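PDB 1SR8: cobalt-precorrin-5B C(1)-methyltransferase from Archaeoglobus fulgidus, which probably methylates C-1 of cobalt-precorrin-5B with S-adenosyl-L-methionine to give cobalt-precorrin-6A, a step of the anaerobic route to adenosylcobalamin. Local coordinates for residues G121-A135 and V175-T187. Sequence-based numbering, arbitrary orientation.
Sequences GVGVKAGEKAVSRSA and VGIKGGISILGTT
Val122 and Ile181 pair in parallel: Ile181 N donates to Gly121 O, and Gly123 N returns a bond to Ile181 O at 2.8 Å. One step on, the direction reverses, because the chain turns at Gly179-Gly180, and Val124 and Lys178 form an antiparallel hydrogen-bonded pair. At the turn Gly123 CA and Gly180 CA come within 3.5 Å; a CB on either residue would clash with the opposite backbone. After the type I' hairpin turn of Lys125 to Glu128, 121-135 meets 175-187 again. Ile183 N donates to Ala130 O, and Ser132 N donates to Ile183 O (2.9 Å).

Ile183 is the main apolar side chain here. Its CD1 reaches Val122 CG2 (4.0 Å), while CG2, anti to the backbone N, lies against Ala135 CB and Val131 CG1. Ile177 CG2 packs on Ala130 CB at 3.8 Å. The extended Lys125 chain crosses Ile177 CG1 and ends in a weak bond from NZ to Val175 O. Ser132 OG, turned between its own N and carbonyl carbon (chi1 76°), caps the helix by accepting from Ala135 N at 3.3 Å; a water links the same OG to Gly185 N. An alanine here is likely to leave Ala135 N without its cap and the water with one anchor fewer.

Thus 180-181 forms one edge of a small mixed sheet, with 121-125 central and 128-129 on its other side. Beyond it, Ile183 also packs on Phe118 of strand 115-118 and on Ile139 of helix 133-149, while Thr186 touches helix 217-226.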
# COMPACT_ATOMS: atom_id res chain seq x y z
N GLY A 121 16.59 2.84 -12.40
CA GLY A 121 16.13 2.85 -11.02
C GLY A 121 15.09 1.79 -10.69
O GLY A 121 14.80 1.56 -9.52
N VAL A 122 14.52 1.19 -11.73
CA VAL A 122 13.51 0.13 -11.56
C VAL A 122 14.23 -1.20 -11.74
O VAL A 122 14.75 -1.49 -12.82
CB VAL A 122 12.38 0.25 -12.62
CG1 VAL A 122 11.33 -0.84 -12.40
CG2 VAL A 122 11.73 1.63 -12.53
N GLY A 123 14.27 -2.00 -10.68
CA GLY A 123 14.95 -3.28 -10.73
C GLY A 123 14.45 -4.26 -11.78
O GLY A 123 13.34 -4.14 -12.28
N VAL A 124 15.29 -5.23 -12.11
CA VAL A 124 14.96 -6.25 -13.09
C VAL A 124 15.15 -7.62 -12.45
O VAL A 124 16.14 -7.86 -11.76
CB VAL A 124 15.86 -6.14 -14.34
CG1 VAL A 124 15.70 -7.37 -15.21
CG2 VAL A 124 15.48 -4.90 -15.13
N LYS A 125 14.19 -8.52 -12.68
CA LYS A 125 14.24 -9.87 -12.15
C LYS A 125 13.84 -10.82 -13.26
O LYS A 125 12.81 -10.63 -13.90
CB LYS A 125 13.25 -10.01 -10.99
CG LYS A 125 13.18 -11.38 -10.36
CD LYS A 125 12.23 -11.36 -9.18
CE LYS A 125 12.23 -12.69 -8.44
NZ LYS A 125 11.58 -12.58 -7.08
N ALA A 126 14.66 -11.84 -13.51
CA ALA A 126 14.38 -12.82 -14.55
C ALA A 126 14.10 -12.15 -15.89
O ALA A 126 13.16 -12.53 -16.60
CB ALA A 126 13.20 -13.70 -14.15
N GLY A 127 14.90 -11.15 -16.23
CA GLY A 127 14.74 -10.45 -17.49
C GLY A 127 13.52 -9.57 -17.62
O GLY A 127 13.23 -9.07 -18.70
N GLU A 128 12.79 -9.36 -16.52
CA GLU A 128 11.60 -8.51 -16.54
C GLU A 128 11.61 -7.44 -15.45
O GLU A 128 12.18 -7.64 -14.39
CB GLU A 128 10.35 -9.38 -16.41
CG GLU A 128 10.17 -10.31 -17.59
CD GLU A 128 8.83 -11.00 -17.60
OE1 GLU A 128 8.62 -11.93 -16.79
OE2 GLU A 128 7.97 -10.60 -18.42
N LYS A 129 10.98 -6.30 -15.73
CA LYS A 129 10.93 -5.21 -14.76
C LYS A 129 10.15 -5.61 -13.50
O LYS A 129 9.08 -6.21 -13.59
CB LYS A 129 10.31 -3.97 -15.40
CG LYS A 129 11.26 -3.22 -16.33
CD LYS A 129 12.37 -2.51 -15.54
CE LYS A 129 13.36 -1.75 -16.43
NZ LYS A 129 14.32 -0.94 -15.62
N ALA A 130 10.71 -5.27 -12.34
CA ALA A 130 10.11 -5.59 -11.05
C ALA A 130 8.90 -4.71 -10.67
O ALA A 130 8.99 -3.88 -9.78
CB ALA A 130 11.17 -5.52 -9.96
N VAL A 131 7.79 -4.91 -11.37
CA VAL A 131 6.54 -4.18 -11.13
C VAL A 131 5.47 -5.24 -10.81
O VAL A 131 5.14 -6.06 -11.66
CB VAL A 131 6.09 -3.40 -12.38
CG1 VAL A 131 4.86 -2.57 -12.07
CG2 VAL A 131 7.24 -2.51 -12.88
N SER A 132 4.93 -5.23 -9.59
CA SER A 132 3.93 -6.22 -9.22
C SER A 132 2.68 -6.14 -10.08
O SER A 132 2.45 -5.14 -10.78
CB SER A 132 3.55 -6.07 -7.74
OG SER A 132 2.70 -4.96 -7.56
N ARG A 133 1.87 -7.19 -10.02
CA ARG A 133 0.63 -7.27 -10.79
C ARG A 133 -0.28 -6.10 -10.45
O ARG A 133 -0.77 -5.42 -11.35
CB ARG A 133 -0.08 -8.60 -10.50
CG ARG A 133 -1.53 -8.69 -10.99
CD ARG A 133 -2.08 -10.09 -10.74
NE ARG A 133 -3.48 -10.27 -11.13
CZ ARG A 133 -4.51 -9.78 -10.46
NH1 ARG A 133 -4.32 -9.06 -9.37
NH2 ARG A 133 -5.75 -10.04 -10.87
N SER A 134 -0.50 -5.87 -9.16
CA SER A 134 -1.37 -4.79 -8.69
C SER A 134 -0.91 -3.44 -9.21
O SER A 134 -1.72 -2.67 -9.73
CB SER A 134 -1.38 -4.75 -7.16
OG SER A 134 -1.88 -5.96 -6.63
N ALA A 135 0.38 -3.18 -9.05
CA ALA A 135 0.98 -1.92 -9.49
C ALA A 135 0.84 -1.77 -10.99
O ALA A 135 0.48 -0.70 -11.49
CB ALA A 135 2.45 -1.90 -9.11
N VAL A 175 16.63 -11.36 -3.74
CA VAL A 175 15.37 -11.94 -4.17
C VAL A 175 15.37 -12.04 -5.69
O VAL A 175 14.37 -12.41 -6.32
CB VAL A 175 14.17 -11.09 -3.71
CG1 VAL A 175 12.86 -11.73 -4.15
CG2 VAL A 175 14.19 -10.96 -2.19
N GLY A 176 16.51 -11.71 -6.29
CA GLY A 176 16.65 -11.79 -7.73
C GLY A 176 16.45 -10.47 -8.45
O GLY A 176 16.68 -10.39 -9.66
N ILE A 177 16.02 -9.45 -7.72
CA ILE A 177 15.79 -8.13 -8.29
C ILE A 177 17.08 -7.33 -8.25
O ILE A 177 17.64 -7.12 -7.18
CB ILE A 177 14.73 -7.37 -7.49
CG1 ILE A 177 13.47 -8.23 -7.40
CG2 ILE A 177 14.45 -6.03 -8.13
CD1 ILE A 177 12.48 -7.75 -6.37
N LYS A 178 17.55 -6.88 -9.40
CA LYS A 178 18.79 -6.11 -9.42
C LYS A 178 18.76 -4.88 -10.31
O LYS A 178 18.08 -4.85 -11.33
CB LYS A 178 19.95 -7.03 -9.81
CG LYS A 178 19.60 -8.08 -10.87
CD LYS A 178 20.59 -9.25 -10.87
CE LYS A 178 21.96 -8.87 -11.45
NZ LYS A 178 22.73 -7.91 -10.61
N GLY A 179 19.48 -3.85 -9.89
CA GLY A 179 19.54 -2.62 -10.65
C GLY A 179 18.50 -1.57 -10.30
O GLY A 179 18.41 -0.55 -10.98
N GLY A 180 17.72 -1.80 -9.25
CA GLY A 180 16.72 -0.83 -8.87
C GLY A 180 15.66 -1.36 -7.92
O GLY A 180 15.68 -2.53 -7.54
N ILE A 181 14.72 -0.50 -7.55
CA ILE A 181 13.65 -0.89 -6.64
C ILE A 181 12.48 -1.54 -7.36
O ILE A 181 12.42 -1.57 -8.59
CB ILE A 181 13.10 0.33 -5.87
CG1 ILE A 181 12.52 1.35 -6.87
CG2 ILE A 181 14.20 0.99 -5.08
CD1 ILE A 181 11.72 2.46 -6.21
N SER A 182 11.55 -2.07 -6.57
CA SER A 182 10.34 -2.69 -7.09
C SER A 182 9.22 -1.64 -7.06
O SER A 182 9.25 -0.69 -6.29
CB SER A 182 9.92 -3.87 -6.21
OG SER A 182 10.98 -4.78 -5.98
N ILE A 183 8.24 -1.80 -7.94
CA ILE A 183 7.10 -0.91 -7.97
C ILE A 183 5.95 -1.83 -7.57
O ILE A 183 5.63 -2.78 -8.28
CB ILE A 183 6.88 -0.32 -9.36
CG1 ILE A 183 8.09 0.55 -9.72
CG2 ILE A 183 5.60 0.49 -9.39
CD1 ILE A 183 7.98 1.24 -11.06
N LEU A 184 5.35 -1.55 -6.42
CA LEU A 184 4.29 -2.40 -5.92
C LEU A 184 3.22 -1.66 -5.12
O LEU A 184 3.25 -0.44 -5.00
CB LEU A 184 4.92 -3.50 -5.07
CG LEU A 184 5.90 -3.02 -4.01
CD1 LEU A 184 5.12 -2.60 -2.77
CD2 LEU A 184 6.88 -4.12 -3.66
N GLY A 185 2.28 -2.43 -4.58
CA GLY A 185 1.21 -1.86 -3.78
C GLY A 185 -0.11 -2.55 -4.05
O GLY A 185 -0.74 -2.32 -5.08
N THR A 186 -0.52 -3.41 -3.12
CA THR A 186 -1.77 -4.15 -3.28
C THR A 186 -3.02 -3.29 -3.17
O THR A 186 -4.00 -3.56 -3.86
CB THR A 186 -1.88 -5.31 -2.27
OG1 THR A 186 -1.52 -4.84 -0.96
CG2 THR A 186 -0.96 -6.46 -2.67
N THR A 187 -3.00 -2.28 -2.32
CA THR A 187 -4.17 -1.41 -2.16
C THR A 187 -3.96 -0.04 -2.79
O THR A 187 -4.92 0.63 -3.16
CB THR A 187 -4.51 -1.17 -0.67
OG1 THR A 187 -3.42 -0.48 -0.04
CG2 THR A 187 -4.74 -2.47 0.04
O HOH W 1 18.49 0.72 -13.20
O HOH W 2 17.60 -1.53 -14.21
O HOH W 3 1.88 -5.50 -5.04